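Local structure of MerB2 (Bacillus megaterium, 5C17) at residues A[27-32]-A[37-42]; A[66-71]-A[77-82]. The protein probably acts as an alkylmercury lyase that cleaves mercury-carbon bonds, and binds a mercury(II) ion. All blocks are in the same frame, centred on the assembly; numbering follows the deposited sequence. Where two conformers were deposited one is given.

Interaction 1: A[27-32]-A[37-42]; sequences RTIFFS and QAVTES
The hydroxyl of Ser32 donates a hydrogen bond to the backbone carbonyl of Gln37, with OG 2.8 Å from O, and approaches from above the carbonyl plane, 37° out of it. Its chi1 of -176° turns OG away from the helix backbone N and lays it beside the carbonyl carbon, facing the chain that comes back from the end of helix 22-34. A second bond closes the pair: Gln37 N gives its hydrogen to Ser32 O at 3.0 Å, fairly straight at 162° and again from above the carbonyl plane. Ser32 and Gln37 are thus clasped by one backbone and one side-chain bond. The aliphatic start of Gln37 lies against the same hydroxyl, its CB 3.3 Å from Ser32 OG, after which the chain bends at chi2 and leads away. Gln37 NE2 turns back on its own segment and donates to Ala38 O at 2.9 Å, on a lone pair in the carbonyl plane. Beside these bonds, Val39 CG2 presses tightly on Ser32 CB at 3.5 Å, while CG1, anti to the backbone N, makes a looser contact with Ile29 CG1 at 4.2 Å. With an alanine in place of Ser32, Gln37 O is likely to lose its hydroxyl donor, leaving Gln37 N to Ser32 O as the one hydrogen bond between the two segments. Beyond Val39, whose backbone pairs with Ile76, Thr40 occupies the N-cap position of helix 41-48. The contact therefore fastens the connection between two successive helices by polar bonds at its more exposed end and by branched aliphatic groups at its buried one.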
loop_
_atom_site.group_PDB
_atom_site.type_symbol
_atom_site.label_atom_id
_atom_site.label_comp_id
_atom_site.label_asym_id
_atom_site.label_seq_id
_atom_site.Cartn_x
_atom_site.Cartn_y
_atom_site.Cartn_z
ATOM N N ARG A 27 7.184 -2.257 -11.545
ATOM C CA ARG A 27 8.406 -1.644 -11.016
ATOM C C ARG A 27 8.567 -0.231 -11.545
ATOM O O ARG A 27 8.865 0.715 -10.811
ATOM C CB ARG A 27 9.641 -2.449 -11.408
ATOM C CG ARG A 27 9.777 -3.785 -10.686
ATOM C CD ARG A 27 11.021 -4.559 -11.175
ATOM N NE ARG A 27 12.240 -3.817 -10.901
ATOM C CZ ARG A 27 12.868 -3.817 -9.740
ATOM N NH1 ARG A 27 12.434 -4.562 -8.729
ATOM N NH2 ARG A 27 13.921 -3.047 -9.582
ATOM N N THR A 28 8.391 -0.088 -12.852
ATOM C CA THR A 28 8.604 1.188 -13.493
ATOM C C THR A 28 7.644 2.231 -12.914
ATOM O O THR A 28 8.034 3.372 -12.607
ATOM C CB THR A 28 8.472 1.054 -15.026
ATOM O OG1 THR A 28 9.407 0.061 -15.489
ATOM C CG2 THR A 28 8.776 2.362 -15.698
ATOM N N ILE A 29 6.389 1.846 -12.727
ATOM C CA ILE A 29 5.403 2.774 -12.175
ATOM C C ILE A 29 5.749 3.116 -10.715
ATOM O O ILE A 29 5.835 4.281 -10.317
ATOM C CB ILE A 29 3.983 2.190 -12.231
ATOM C CG1 ILE A 29 3.540 1.982 -13.685
ATOM C CG2 ILE A 29 3.005 3.121 -11.521
ATOM C CD1 ILE A 29 2.247 1.150 -13.844
ATOM N N PHE A 30 5.954 2.071 -9.921
ATOM C CA PHE A 30 6.157 2.184 -8.476
ATOM C C PHE A 30 7.347 3.077 -8.149
ATOM O O PHE A 30 7.245 3.989 -7.329
ATOM C CB PHE A 30 6.329 0.778 -7.909
ATOM C CG PHE A 30 6.472 0.706 -6.407
ATOM C CD1 PHE A 30 5.378 0.906 -5.565
ATOM C CD2 PHE A 30 7.691 0.376 -5.842
ATOM C CE1 PHE A 30 5.516 0.795 -4.185
ATOM C CE2 PHE A 30 7.833 0.251 -4.468
ATOM C CZ PHE A 30 6.747 0.464 -3.641
ATOM N N PHE A 31 8.481 2.839 -8.810
ATOM C CA PHE A 31 9.656 3.619 -8.483
ATOM C C PHE A 31 9.550 5.070 -9.028
ATOM O O PHE A 31 10.166 5.980 -8.483
ATOM C CB PHE A 31 10.924 2.869 -8.914
ATOM C CG PHE A 31 11.137 1.575 -8.139
ATOM C CD1 PHE A 31 11.310 1.602 -6.758
ATOM C CD2 PHE A 31 11.125 0.341 -8.778
ATOM C CE1 PHE A 31 11.483 0.429 -6.039
ATOM C CE2 PHE A 31 11.312 -0.838 -8.055
ATOM C CZ PHE A 31 11.479 -0.787 -6.688
ATOM N N SER A 32 8.734 5.302 -10.056
ATOM C CA SER A 32 8.455 6.666 -10.502
ATOM C C SER A 32 7.606 7.414 -9.458
ATOM O O SER A 32 7.884 8.566 -9.132
ATOM C CB SER A 32 7.743 6.644 -11.854
ATOM O OG SER A 32 7.548 7.948 -12.350
ATOM N N GLN A 37 6.840 11.338 -9.389
ATOM C CA GLN A 37 6.559 11.553 -10.802
ATOM C C GLN A 37 5.381 10.700 -11.249
ATOM O O GLN A 37 5.464 9.474 -11.263
ATOM C CB GLN A 37 7.809 11.201 -11.617
ATOM C CG GLN A 37 7.645 11.285 -13.134
ATOM C CD GLN A 37 7.330 12.688 -13.619
ATOM O OE1 GLN A 37 8.162 13.598 -13.516
ATOM N NE2 GLN A 37 6.118 12.875 -14.156
ATOM N N ALA A 38 4.294 11.353 -11.652
ATOM C CA ALA A 38 3.174 10.655 -12.261
ATOM C C ALA A 38 3.639 9.985 -13.547
ATOM O O ALA A 38 4.594 10.450 -14.198
ATOM C CB ALA A 38 2.046 11.610 -12.543
ATOM N N VAL A 39 2.949 8.920 -13.931
ATOM C CA VAL A 39 3.372 8.067 -15.029
ATOM C C VAL A 39 2.340 8.067 -16.144
ATOM O O VAL A 39 1.142 8.054 -15.903
ATOM C CB VAL A 39 3.604 6.618 -14.520
ATOM C CG1 VAL A 39 4.058 5.709 -15.638
ATOM C CG2 VAL A 39 4.644 6.624 -13.405
ATOM N N THR A 40 2.826 8.093 -17.374
ATOM C CA THR A 40 1.970 7.983 -18.544
ATOM C C THR A 40 2.302 6.732 -19.327
ATOM O O THR A 40 3.364 6.142 -19.136
ATOM C CB THR A 40 2.174 9.147 -19.484
ATOM O OG1 THR A 40 3.533 9.148 -19.937
ATOM C CG2 THR A 40 1.856 10.461 -18.806
ATOM N N GLU A 41 1.390 6.321 -20.205
ATOM C CA GLU A 41 1.654 5.128 -20.992
ATOM C C GLU A 41 2.826 5.344 -21.945
ATOM O O GLU A 41 3.594 4.417 -22.167
ATOM C CB GLU A 41 0.419 4.588 -21.722
ATOM C CG GLU A 41 -0.567 3.894 -20.811
ATOM C CD GLU A 41 -1.675 3.149 -21.552
ATOM O OE1 GLU A 41 -1.430 2.558 -22.639
ATOM O OE2 GLU A 41 -2.806 3.151 -21.037
ATOM N N SER A 42 2.986 6.553 -22.495
ATOM C CA SER A 42 4.144 6.813 -23.348
ATOM C C SER A 42 5.434 6.617 -22.572
ATOM O O SER A 42 6.380 6.042 -23.094
ATOM C CB SER A 42 4.132 8.206 -23.958
ATOM O OG SER A 42 4.171 9.230 -23.003
#

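Interaction 2: A[66-71]-A[77-82]; sequences QMIVRE and VGALGL
Strands 68-70 and 77-79 run antiparallel, 166° between their directions, with Ile68 and Ala79 as a non-hydrogen-bonded pair and Val69 and Gly78 as a hydrogen-bonded one. Val69 N donates to Gly78 O at 2.9 Å, and Leu80 N donates to Met67 O. Val69 O receives Val77 N at 2.9 Å, nearly along the C=O axis, and more weakly Gly78 N at 3.4 Å. Val77 and Gly78 thus both oppose Val69, a classic beta bulge in the hairpin that forms one margin of the large antiparallel sheet. A type I' turn, Ala79 to Leu82, leads the chain onward to strand 82-83. Glu71 crosses Val77 at about a right angle, its CG 3.7 Å from Val77 CG2. That methyl, wedged between the backbone N and carbonyl carbon of its own residue, also meets Val69 CG1 at 4.1 Å. On the face opposite Val69, Ile68 CG2 touches Ala79 CB at 3.9 Å. At the far end Met67, bent at chi3 (66°), brings CE to 3.8 Å from Leu80 CD2.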
loop_
_atom_site.group_PDB
_atom_site.type_symbol
_atom_site.label_atom_id
_atom_site.label_comp_id
_atom_site.label_asym_id
_atom_site.label_seq_id
_atom_site.Cartn_x
_atom_site.Cartn_y
_atom_site.Cartn_z
ATOM N N GLN A 66 -7.181 -2.314 -9.378
ATOM C CA GLN A 66 -6.853 -1.175 -8.521
ATOM C C GLN A 66 -5.514 -1.374 -7.808
ATOM O O GLN A 66 -5.320 -0.942 -6.677
ATOM C CB GLN A 66 -7.987 -0.884 -7.542
ATOM C CG GLN A 66 -9.292 -0.603 -8.242
ATOM C CD GLN A 66 -10.419 -0.242 -7.291
ATOM O OE1 GLN A 66 -10.372 -0.535 -6.107
ATOM N NE2 GLN A 66 -11.441 0.402 -7.822
ATOM N N MET A 67 -4.592 -2.016 -8.524
ATOM C CA MET A 67 -3.195 -2.104 -8.116
ATOM C C MET A 67 -2.395 -0.889 -8.533
ATOM O O MET A 67 -1.296 -0.659 -8.021
ATOM C CB MET A 67 -2.562 -3.371 -8.676
ATOM C CG MET A 67 -3.092 -4.623 -8.002
ATOM S SD MET A 67 -2.534 -6.150 -8.764
ATOM C CE MET A 67 -0.788 -6.037 -8.408
ATOM N N ILE A 68 -2.965 -0.131 -9.462
ATOM C CA ILE A 68 -2.529 1.223 -9.790
ATOM C C ILE A 68 -3.777 2.089 -9.800
ATOM O O ILE A 68 -4.897 1.581 -9.955
ATOM C CB ILE A 68 -1.791 1.313 -11.150
ATOM C CG1 ILE A 68 -2.730 0.970 -12.316
ATOM C CG2 ILE A 68 -0.565 0.405 -11.152
ATOM C CD1 ILE A 68 -2.097 1.142 -13.676
ATOM N N VAL A 69 -3.567 3.385 -9.610
ATOM C CA VAL A 69 -4.647 4.371 -9.609
ATOM C C VAL A 69 -4.347 5.427 -10.644
ATOM O O VAL A 69 -3.232 5.927 -10.710
ATOM C CB VAL A 69 -4.848 5.024 -8.216
ATOM C CG1 VAL A 69 -5.750 6.268 -8.294
ATOM C CG2 VAL A 69 -5.416 4.004 -7.259
ATOM N N ARG A 70 -5.361 5.741 -11.444
ATOM C CA ARG A 70 -5.260 6.793 -12.446
ATOM C C ARG A 70 -6.223 7.900 -12.104
ATOM O O ARG A 70 -7.359 7.638 -11.714
ATOM C CB ARG A 70 -5.601 6.263 -13.844
ATOM C CG ARG A 70 -4.550 5.305 -14.398
ATOM C CD ARG A 70 -4.890 4.774 -15.784
ATOM N NE ARG A 70 -6.069 3.907 -15.786
ATOM C CZ ARG A 70 -6.409 3.106 -16.793
ATOM N NH1 ARG A 70 -7.502 2.356 -16.718
ATOM N NH2 ARG A 70 -5.661 3.050 -17.887
ATOM N N GLU A 71 -5.759 9.135 -12.232
ATOM C CA GLU A 71 -6.647 10.273 -12.090
ATOM C C GLU A 71 -7.616 10.352 -13.258
ATOM O O GLU A 71 -7.534 9.558 -14.186
ATOM C CB GLU A 71 -5.863 11.573 -11.979
ATOM C CG GLU A 71 -5.189 11.705 -10.649
ATOM C CD GLU A 71 -4.826 13.127 -10.321
ATOM O OE1 GLU A 71 -5.529 13.774 -9.505
ATOM O OE2 GLU A 71 -3.819 13.592 -10.874
ATOM N N VAL A 77 -1.026 7.763 -10.822
ATOM C CA VAL A 77 -0.578 8.536 -9.665
ATOM C C VAL A 77 -0.382 7.691 -8.410
ATOM O O VAL A 77 0.013 8.205 -7.366
ATOM C CB VAL A 77 -1.552 9.695 -9.351
ATOM C CG1 VAL A 77 -1.524 10.716 -10.488
ATOM C CG2 VAL A 77 -2.987 9.179 -9.107
ATOM N N GLY A 78 -0.658 6.399 -8.500
ATOM C CA GLY A 78 -0.459 5.523 -7.364
ATOM C C GLY A 78 -0.250 4.098 -7.807
ATOM O O GLY A 78 -0.762 3.694 -8.857
ATOM N N ALA A 79 0.503 3.336 -7.012
ATOM C CA ALA A 79 0.737 1.930 -7.323
ATOM C C ALA A 79 1.122 1.187 -6.053
ATOM O O ALA A 79 1.936 1.684 -5.275
ATOM C CB ALA A 79 1.838 1.779 -8.348
ATOM N N LEU A 80 0.531 0.013 -5.851
ATOM C CA LEU A 80 0.959 -0.919 -4.808
ATOM C C LEU A 80 1.019 -0.251 -3.436
ATOM O O LEU A 80 1.923 -0.536 -2.646
ATOM C CB LEU A 80 2.306 -1.557 -5.159
ATOM C CG LEU A 80 2.352 -2.256 -6.522
ATOM C CD1 LEU A 80 3.709 -2.804 -6.770
ATOM C CD2 LEU A 80 1.333 -3.362 -6.656
ATOM N N GLY A 81 0.042 0.614 -3.167
ATOM C CA GLY A 81 -0.086 1.254 -1.853
ATOM C C GLY A 81 0.515 2.642 -1.737
ATOM O O GLY A 81 0.247 3.345 -0.776
ATOM N N LEU A 82 1.337 3.028 -2.706
ATOM C CA LEU A 82 2.049 4.293 -2.674
ATOM C C LEU A 82 1.363 5.288 -3.620
ATOM O O LEU A 82 1.020 4.933 -4.739
ATOM C CB LEU A 82 3.487 4.059 -3.133
ATOM C CG LEU A 82 4.434 5.254 -3.079
ATOM C CD1 LEU A 82 4.641 5.748 -1.654
ATOM C CD2 LEU A 82 5.771 4.888 -3.727
#

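How the interactions relate
Interaction 1 closes before interaction 2 opens along the chain, yet their centres lie only 10 Å apart and helix 22-34 joins them directly. Ile29 serves both: its CG2 packs 3.6 Å from Ala79 CB and its CD1 4.0 Å from Ile68 CG2. The next residue, Phe30, turns away from 37-42 and sets CD1 4.0 Å from Leu80 CB. Interaction 2 approaches the metal site: the side chain of Leu80 is about 9 Å from the mercury ion bound by Cys102 and Cys165 and about 7 Å from the dithiol ligand. Trp160, which lines that ligand's pocket, touches Met67 and Leu80.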